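Local atomic coordinates of DNA alpha-glucosyltransferase (Enterobacteria phage T4, PDB entry 1XV5), a protein that belongs to the GT-B glycosyltransferases, enzymes built from two Rossmann-like domains, and holds uridine-5'-diphosphate. Residues 84-98 against 121-133. Sequence-based numbering, arbitrary orientation.
Sequences VPATSVQEATINNYK and SLRRNLGLEETVR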
ATOM      1  N   VAL A  84      10.933  10.106  -3.581  1.00 19.52           N
ATOM      2  CA  VAL A  84      11.739  11.293  -3.853  1.00 21.39           C
ATOM      3  C   VAL A  84      10.976  12.538  -3.398  1.00 21.76           C
ATOM      4  O   VAL A  84       9.774  12.476  -3.146  1.00 21.44           O
ATOM      5  CB  VAL A  84      12.074  11.407  -5.362  1.00 20.79           C
ATOM      6  CG1 VAL A  84      12.778  10.135  -5.834  1.00 22.49           C
ATOM      7  CG2 VAL A  84      10.804  11.652  -6.172  1.00 22.57           C
ATOM      8  N   PRO A  85      11.664  13.686  -3.285  1.00 22.80           N
ATOM      9  CA  PRO A  85      11.017  14.930  -2.852  1.00 23.59           C
ATOM     10  C   PRO A  85       9.761  15.304  -3.642  1.00 24.83           C
ATOM     11  O   PRO A  85       9.684  15.077  -4.848  1.00 25.56           O
ATOM     12  CB  PRO A  85      12.127  15.967  -3.015  1.00 24.26           C
ATOM     13  CG  PRO A  85      13.369  15.168  -2.751  1.00 21.92           C
ATOM     14  CD  PRO A  85      13.101  13.904  -3.532  1.00 22.84           C
ATOM     15  N   ALA A  86       8.783  15.883  -2.950  1.00 26.63           N
ATOM     16  CA  ALA A  86       7.534  16.303  -3.577  1.00 27.73           C
ATOM     17  C   ALA A  86       7.726  17.652  -4.268  1.00 29.22           C
ATOM     18  O   ALA A  86       8.652  18.396  -3.947  1.00 28.93           O
ATOM     19  CB  ALA A  86       6.432  16.404  -2.531  1.00 27.41           C
ATOM     20  N   THR A  87       6.841  17.966  -5.208  1.00 31.01           N
ATOM     21  CA  THR A  87       6.928  19.217  -5.955  1.00 33.53           C
ATOM     22  C   THR A  87       6.755  20.479  -5.109  1.00 34.68           C
ATOM     23  O   THR A  87       6.967  21.586  -5.601  1.00 36.08           O
ATOM     24  CB  THR A  87       5.883  19.257  -7.087  1.00 33.11           C
ATOM     25  OG1 THR A  87       4.580  19.020  -6.543  1.00 35.19           O
ATOM     26  CG2 THR A  87       6.191  18.201  -8.137  1.00 33.82           C
ATOM     27  N   SER A  88       6.388  20.319  -3.840  1.00 35.84           N
ATOM     28  CA  SER A  88       6.174  21.475  -2.971  1.00 36.20           C
ATOM     29  C   SER A  88       7.350  21.854  -2.069  1.00 36.21           C
ATOM     30  O   SER A  88       7.260  22.815  -1.305  1.00 37.00           O
ATOM     31  CB  SER A  88       4.934  21.247  -2.104  1.00 37.33           C
ATOM     32  OG  SER A  88       5.093  20.110  -1.273  1.00 38.82           O
ATOM     33  N   VAL A  89       8.448  21.113  -2.149  1.00 34.37           N
ATOM     34  CA  VAL A  89       9.603  21.414  -1.309  1.00 34.61           C
ATOM     35  C   VAL A  89      10.366  22.639  -1.808  1.00 35.49           C
ATOM     36  O   VAL A  89      10.287  22.995  -2.983  1.00 35.39           O
ATOM     37  CB  VAL A  89      10.583  20.225  -1.250  1.00 34.45           C
ATOM     38  CG1 VAL A  89       9.868  18.990  -0.722  1.00 33.51           C
ATOM     39  CG2 VAL A  89      11.169  19.966  -2.627  1.00 32.91           C
ATOM     40  N   GLN A  90      11.102  23.281  -0.908  1.00 36.51           N
ATOM     41  CA  GLN A  90      11.888  24.452  -1.273  1.00 37.91           C
ATOM     42  C   GLN A  90      13.103  24.010  -2.078  1.00 37.01           C
ATOM     43  O   GLN A  90      13.549  22.868  -1.968  1.00 35.63           O
ATOM     44  CB  GLN A  90      12.344  25.209  -0.022  1.00 40.94           C
ATOM     45  CG  GLN A  90      11.219  25.862   0.764  1.00 45.40           C
ATOM     46  CD  GLN A  90      11.733  26.753   1.884  1.00 49.21           C
ATOM     47  OE1 GLN A  90      12.461  27.718   1.641  1.00 51.31           O
ATOM     48  NE2 GLN A  90      11.356  26.432   3.118  1.00 50.98           N
ATOM     49  N   GLU A  91      13.638  24.924  -2.881  1.00 35.97           N
ATOM     50  CA  GLU A  91      14.794  24.638  -3.723  1.00 35.19           C
ATOM     51  C   GLU A  91      15.938  23.911  -3.026  1.00 32.88           C
ATOM     52  O   GLU A  91      16.509  22.973  -3.581  1.00 32.55           O
ATOM     53  CB  GLU A  91      15.322  25.935  -4.344  1.00 38.68           C
ATOM     54  CG  GLU A  91      14.390  26.539  -5.380  1.00 43.62           C
ATOM     55  CD  GLU A  91      14.107  25.584  -6.526  1.00 46.48           C
ATOM     56  OE1 GLU A  91      15.071  25.167  -7.206  1.00 48.32           O
ATOM     57  OE2 GLU A  91      12.922  25.248  -6.745  1.00 48.51           O
ATOM     58  N   ALA A  92      16.277  24.342  -1.816  1.00 30.80           N
ATOM     59  CA  ALA A  92      17.367  23.724  -1.071  1.00 28.76           C
ATOM     60  C   ALA A  92      17.142  22.225  -0.884  1.00 28.23           C
ATOM     61  O   ALA A  92      18.079  21.430  -0.962  1.00 28.19           O
ATOM     62  CB  ALA A  92      17.523  24.402   0.283  1.00 29.58           C
ATOM     63  N   THR A  93      15.896  21.844  -0.638  1.00 26.76           N
ATOM     64  CA  THR A  93      15.562  20.441  -0.434  1.00 26.21           C
ATOM     65  C   THR A  93      15.862  19.595  -1.666  1.00 25.93           C
ATOM     66  O   THR A  93      16.601  18.615  -1.588  1.00 26.00           O
ATOM     67  CB  THR A  93      14.078  20.283  -0.062  1.00 25.26           C
ATOM     68  OG1 THR A  93      13.843  20.901   1.209  1.00 24.48           O
ATOM     69  CG2 THR A  93      13.696  18.806   0.011  1.00 26.22           C
ATOM     70  N   ILE A  94      15.291  19.979  -2.803  1.00 26.48           N
ATOM     71  CA  ILE A  94      15.498  19.240  -4.042  1.00 27.19           C
ATOM     72  C   ILE A  94      16.931  19.364  -4.558  1.00 28.34           C
ATOM     73  O   ILE A  94      17.490  18.406  -5.090  1.00 26.92           O
ATOM     74  CB  ILE A  94      14.510  19.708  -5.137  1.00 27.84           C
ATOM     75  CG1 ILE A  94      14.753  18.927  -6.432  1.00 28.23           C
ATOM     76  CG2 ILE A  94      14.657  21.203  -5.372  1.00 28.74           C
ATOM     77  CD1 ILE A  94      14.593  17.424  -6.283  1.00 28.54           C
ATOM     78  N   ASN A  95      17.529  20.541  -4.401  1.00 29.37           N
ATOM     79  CA  ASN A  95      18.902  20.745  -4.850  1.00 30.73           C
ATOM     80  C   ASN A  95      19.857  19.833  -4.085  1.00 29.56           C
ATOM     81  O   ASN A  95      20.725  19.189  -4.678  1.00 28.94           O
ATOM     82  CB  ASN A  95      19.310  22.209  -4.662  1.00 33.91           C
ATOM     83  CG  ASN A  95      18.592  23.144  -5.621  1.00 38.07           C
ATOM     84  OD1 ASN A  95      18.667  24.367  -5.488  1.00 41.52           O
ATOM     85  ND2 ASN A  95      17.899  22.572  -6.601  1.00 39.80           N
ATOM     86  N   ASN A  96      19.699  19.774  -2.767  1.00 27.54           N
ATOM     87  CA  ASN A  96      20.563  18.922  -1.963  1.00 26.61           C
ATOM     88  C   ASN A  96      20.281  17.450  -2.228  1.00 25.43           C
ATOM     89  O   ASN A  96      21.162  16.609  -2.065  1.00 24.80           O
ATOM     90  CB  ASN A  96      20.408  19.233  -0.471  1.00 28.28           C
ATOM     91  CG  ASN A  96      21.063  20.547  -0.083  1.00 30.17           C
ATOM     92  OD1 ASN A  96      21.964  21.024  -0.770  1.00 30.59           O
ATOM     93  ND2 ASN A  96      20.628  21.127   1.029  1.00 30.57           N
ATOM     94  N   TYR A  97      19.053  17.133  -2.634  1.00 24.48           N
ATOM     95  CA  TYR A  97      18.723  15.747  -2.932  1.00 24.53           C
ATOM     96  C   TYR A  97      19.459  15.345  -4.203  1.00 25.18           C
ATOM     97  O   TYR A  97      20.028  14.258  -4.286  1.00 26.04           O
ATOM     98  CB  TYR A  97      17.215  15.560  -3.122  1.00 24.25           C
ATOM     99  CG  TYR A  97      16.861  14.178  -3.625  1.00 21.78           C
ATOM    100  CD1 TYR A  97      16.465  13.976  -4.945  1.00 23.29           C
ATOM    101  CD2 TYR A  97      16.989  13.062  -2.799  1.00 22.89           C
ATOM    102  CE1 TYR A  97      16.209  12.694  -5.434  1.00 22.64           C
ATOM    103  CE2 TYR A  97      16.740  11.774  -3.279  1.00 21.47           C
ATOM    104  CZ  TYR A  97      16.352  11.600  -4.597  1.00 22.99           C
ATOM    105  OH  TYR A  97      16.130  10.333  -5.088  1.00 24.01           O
ATOM    106  N   LYS A  98      19.455  16.233  -5.191  1.00 26.42           N
ATOM    107  CA  LYS A  98      20.142  15.958  -6.445  1.00 27.17           C
ATOM    108  C   LYS A  98      21.644  15.851  -6.202  1.00 27.80           C
ATOM    109  O   LYS A  98      22.321  15.041  -6.836  1.00 26.62           O
ATOM    110  CB  LYS A  98      19.857  17.058  -7.471  1.00 29.12           C
ATOM    111  CG  LYS A  98      18.413  17.102  -7.943  1.00 31.90           C
ATOM    112  CD  LYS A  98      18.230  18.099  -9.076  1.00 35.20           C
ATOM    113  CE  LYS A  98      16.795  18.103  -9.581  1.00 37.38           C
ATOM    114  NZ  LYS A  98      16.606  19.022 -10.739  1.00 40.03           N
ATOM    115  N   SER A 121       0.158  11.105  -9.898  1.00 32.47           N
ATOM    116  CA  SER A 121       1.001  10.963  -8.724  1.00 32.16           C
ATOM    117  C   SER A 121       2.467  11.071  -9.120  1.00 30.19           C
ATOM    118  O   SER A 121       3.230  11.824  -8.521  1.00 31.73           O
ATOM    119  CB  SER A 121       0.757   9.607  -8.054  1.00 31.55           C
ATOM    120  OG  SER A 121      -0.585   9.484  -7.618  1.00 34.65           O
ATOM    121  N   LEU A 122       2.849  10.315 -10.145  1.00 28.55           N
ATOM    122  CA  LEU A 122       4.226  10.288 -10.619  1.00 27.28           C
ATOM    123  C   LEU A 122       4.835  11.648 -10.937  1.00 27.87           C
ATOM    124  O   LEU A 122       6.025  11.863 -10.700  1.00 25.66           O
ATOM    125  CB  LEU A 122       4.333   9.380 -11.847  1.00 25.78           C
ATOM    126  CG  LEU A 122       3.987   7.909 -11.591  1.00 24.41           C
ATOM    127  CD1 LEU A 122       4.052   7.126 -12.890  1.00 23.55           C
ATOM    128  CD2 LEU A 122       4.957   7.334 -10.570  1.00 22.11           C
ATOM    129  N   ARG A 123       4.037  12.563 -11.481  1.00 29.97           N
ATOM    130  CA  ARG A 123       4.558  13.886 -11.817  1.00 31.10           C
ATOM    131  C   ARG A 123       4.640  14.822 -10.615  1.00 32.39           C
ATOM    132  O   ARG A 123       5.205  15.912 -10.711  1.00 32.98           O
ATOM    133  CB  ARG A 123       3.726  14.533 -12.930  1.00 31.01           C
ATOM    134  CG  ARG A 123       3.880  13.847 -14.278  1.00 31.36           C
ATOM    135  CD  ARG A 123       3.551  14.784 -15.433  1.00 32.16           C
ATOM    136  NE  ARG A 123       3.795  14.149 -16.726  1.00 30.21           N
ATOM    137  CZ  ARG A 123       2.865  13.528 -17.444  1.00 29.51           C
ATOM    138  NH1 ARG A 123       3.186  12.975 -18.606  1.00 28.64           N
ATOM    139  NH2 ARG A 123       1.611  13.478 -17.014  1.00 27.94           N
ATOM    140  N   ARG A 124       4.078  14.401  -9.486  1.00 32.34           N
ATOM    141  CA  ARG A 124       4.129  15.210  -8.273  1.00 33.15           C
ATOM    142  C   ARG A 124       5.485  14.999  -7.604  1.00 31.49           C
ATOM    143  O   ARG A 124       5.679  15.352  -6.442  1.00 32.78           O
ATOM    144  CB  ARG A 124       3.020  14.805  -7.299  1.00 35.51           C
ATOM    145  CG  ARG A 124       1.614  15.149  -7.746  1.00 39.84           C
ATOM    146  CD  ARG A 124       0.610  14.737  -6.676  1.00 44.02           C
ATOM    147  NE  ARG A 124      -0.765  15.094  -7.015  1.00 47.38           N
ATOM    148  CZ  ARG A 124      -1.184  16.335  -7.234  1.00 48.54           C
ATOM    149  NH1 ARG A 124      -2.454  16.564  -7.535  1.00 48.12           N
ATOM    150  NH2 ARG A 124      -0.333  17.349  -7.157  1.00 50.27           N
ATOM    151  N   ASN A 125       6.415  14.416  -8.354  1.00 29.69           N
ATOM    152  CA  ASN A 125       7.759  14.140  -7.857  1.00 27.58           C
ATOM    153  C   ASN A 125       8.787  15.089  -8.451  1.00 26.94           C
ATOM    154  O   ASN A 125       8.581  15.655  -9.522  1.00 28.17           O
ATOM    155  CB  ASN A 125       8.184  12.715  -8.222  1.00 26.09           C
ATOM    156  CG  ASN A 125       7.392  11.660  -7.492  1.00 24.38           C
ATOM    157  OD1 ASN A 125       6.767  10.801  -8.110  1.00 27.40           O
ATOM    158  ND2 ASN A 125       7.424  11.709  -6.169  1.00 22.14           N
ATOM    159  N   LEU A 126       9.900  15.247  -7.744  1.00 26.84           N
ATOM    160  CA  LEU A 126      11.001  16.082  -8.202  1.00 26.44           C
ATOM    161  C   LEU A 126      12.262  15.234  -8.124  1.00 25.86           C
ATOM    162  O   LEU A 126      12.492  14.549  -7.126  1.00 25.45           O
ATOM    163  CB  LEU A 126      11.164  17.322  -7.318  1.00 27.61           C
ATOM    164  CG  LEU A 126      10.128  18.443  -7.444  1.00 28.61           C
ATOM    165  CD1 LEU A 126      10.469  19.560  -6.469  1.00 28.18           C
ATOM    166  CD2 LEU A 126      10.111  18.974  -8.868  1.00 28.54           C
ATOM    167  N   GLY A 127      13.066  15.266  -9.183  1.00 24.88           N
ATOM    168  CA  GLY A 127      14.297  14.501  -9.196  1.00 24.85           C
ATOM    169  C   GLY A 127      14.138  13.009  -9.433  1.00 24.60           C
ATOM    170  O   GLY A 127      15.065  12.240  -9.182  1.00 24.41           O
ATOM    171  N   LEU A 128      12.974  12.586  -9.914  1.00 24.31           N
ATOM    172  CA  LEU A 128      12.758  11.166 -10.173  1.00 24.43           C
ATOM    173  C   LEU A 128      13.629  10.694 -11.337  1.00 25.48           C
ATOM    174  O   LEU A 128      14.167   9.586 -11.312  1.00 25.35           O
ATOM    175  CB  LEU A 128      11.286  10.892 -10.492  1.00 22.40           C
ATOM    176  CG  LEU A 128      10.938   9.415 -10.711  1.00 22.55           C
ATOM    177  CD1 LEU A 128      11.361   8.600  -9.494  1.00 20.62           C
ATOM    178  CD2 LEU A 128       9.446   9.272 -10.959  1.00 22.43           C
ATOM    179  N   GLU A 129      13.767  11.539 -12.355  1.00 25.50           N
ATOM    180  CA  GLU A 129      14.580  11.193 -13.515  1.00 25.71           C
ATOM    181  C   GLU A 129      16.027  10.956 -13.108  1.00 24.95           C
ATOM    182  O   GLU A 129      16.640   9.972 -13.517  1.00 23.40           O
ATOM    183  CB  GLU A 129      14.521  12.299 -14.576  1.00 27.86           C
ATOM    184  CG  GLU A 129      15.349  11.981 -15.817  1.00 31.52           C
ATOM    185  CD  GLU A 129      15.277  13.055 -16.891  1.00 34.34           C
ATOM    186  OE1 GLU A 129      15.876  12.848 -17.967  1.00 36.19           O
ATOM    187  OE2 GLU A 129      14.626  14.099 -16.667  1.00 37.08           O
ATOM    188  N   GLU A 130      16.570  11.863 -12.299  1.00 25.34           N
ATOM    189  CA  GLU A 130      17.949  11.745 -11.842  1.00 26.37           C
ATOM    190  C   GLU A 130      18.120  10.504 -10.978  1.00 26.03           C
ATOM    191  O   GLU A 130      19.167   9.860 -10.990  1.00 25.27           O
ATOM    192  CB  GLU A 130      18.359  12.990 -11.050  1.00 28.74           C
ATOM    193  CG  GLU A 130      18.518  14.238 -11.907  1.00 30.76           C
ATOM    194  CD  GLU A 130      17.237  15.038 -12.053  1.00 33.41           C
ATOM    195  OE1 GLU A 130      16.140  14.443 -12.027  1.00 32.09           O
ATOM    196  OE2 GLU A 130      17.334  16.271 -12.208  1.00 34.45           O
ATOM    197  N   THR A 131      17.076  10.175 -10.229  1.00 25.16           N
ATOM    198  CA  THR A 131      17.100   9.011  -9.360  1.00 23.12           C
ATOM    199  C   THR A 131      17.153   7.749 -10.214  1.00 23.43           C
ATOM    200  O   THR A 131      17.927   6.827  -9.942  1.00 23.18           O
ATOM    201  CB  THR A 131      15.842   8.973  -8.471  1.00 23.73           C
ATOM    202  OG1 THR A 131      15.762  10.186  -7.710  1.00 22.81           O
ATOM    203  CG2 THR A 131      15.892   7.783  -7.521  1.00 21.18           C
ATOM    204  N   VAL A 132      16.323   7.720 -11.250  1.00 23.72           N
ATOM    205  CA  VAL A 132      16.262   6.581 -12.156  1.00 23.94           C
ATOM    206  C   VAL A 132      17.582   6.375 -12.898  1.00 24.21           C
ATOM    207  O   VAL A 132      18.019   5.241 -13.095  1.00 24.08           O
ATOM    208  CB  VAL A 132      15.122   6.761 -13.189  1.00 24.88           C
ATOM    209  CG1 VAL A 132      15.196   5.675 -14.254  1.00 23.67           C
ATOM    210  CG2 VAL A 132      13.774   6.709 -12.480  1.00 24.96           C
ATOM    211  N   ARG A 133      18.222   7.468 -13.298  1.00 24.29           N
ATOM    212  CA  ARG A 133      19.481   7.374 -14.028  1.00 25.54           C
ATOM    213  C   ARG A 133      20.641   6.846 -13.184  1.00 24.72           C
ATOM    214  O   ARG A 133      21.582   6.256 -13.715  1.00 25.65           O
ATOM    215  CB  ARG A 133      19.841   8.735 -14.627  1.00 28.03           C
ATOM    216  CG  ARG A 133      18.855   9.200 -15.691  1.00 31.54           C
ATOM    217  CD  ARG A 133      19.230  10.556 -16.271  1.00 35.55           C
ATOM    218  NE  ARG A 133      18.270  10.995 -17.283  1.00 38.18           N
ATOM    219  CZ  ARG A 133      18.133  10.436 -18.480  1.00 39.20           C
ATOM    220  NH1 ARG A 133      18.899   9.411 -18.830  1.00 39.24           N
ATOM    221  NH2 ARG A 133      17.222  10.897 -19.327  1.00 40.73           N
TER
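P85 and L126 open a short backbone pairing between the two loops: L126 N donates a hydrogen bond to P85 O at 2.9 Å. Two residues further along, with the partner two residues back, T87 N donates to R124 O at 3.1 Å. Together they make an isolated bridge with A86 opposite N125, and A86 CA adds a CH...O contact to R124 O. The type I turn from A86 to V89 then leads toward helix 91-103.

Apolar contact centres on L126, which reaches over to the other loop. Its CD1 lies 3.6 Å from T87 CA and also meets CG2 of V89, while I94 CD1 comes up crosswise against L126 CB at 3.6 Å; with CG1 anti to its backbone N (chi1 180°), I94 extends toward this leucine. On the buried side V84 puts its two methyls to separate uses, CG2 against L126 O and CG1 toward T131 OG1 and L128.

The polar part is a short hydrogen-bond chain. Y97 OH donates to T131 OG1 at 2.7 Å, and T131 OG1 in turn donates to G127 O, 2.6 Å away. Because T131 N also binds G127 O, from the opposite face, that N-cap carbonyl is held twice. The Y97 ring turns its edge to this pair and has P85 CD over the centre of one face. Nearer the surface, extended K98 reaches E130, bent at chi2 (89°), in a salt bridge whose hydrogen bond, K98 NZ to E130 OE2 at 3.2 Å, is weak.

The pairing joins the loop after strand 78-83 to the one between helices 119-122 and 128-134, in a Rossmann-like domain. Helices 91-103 and 128-134 pack alongside, through E130 and T131 on L101; T131 also touches V112 of strand 109-114, and L128 reaches W155 of helix 146-155.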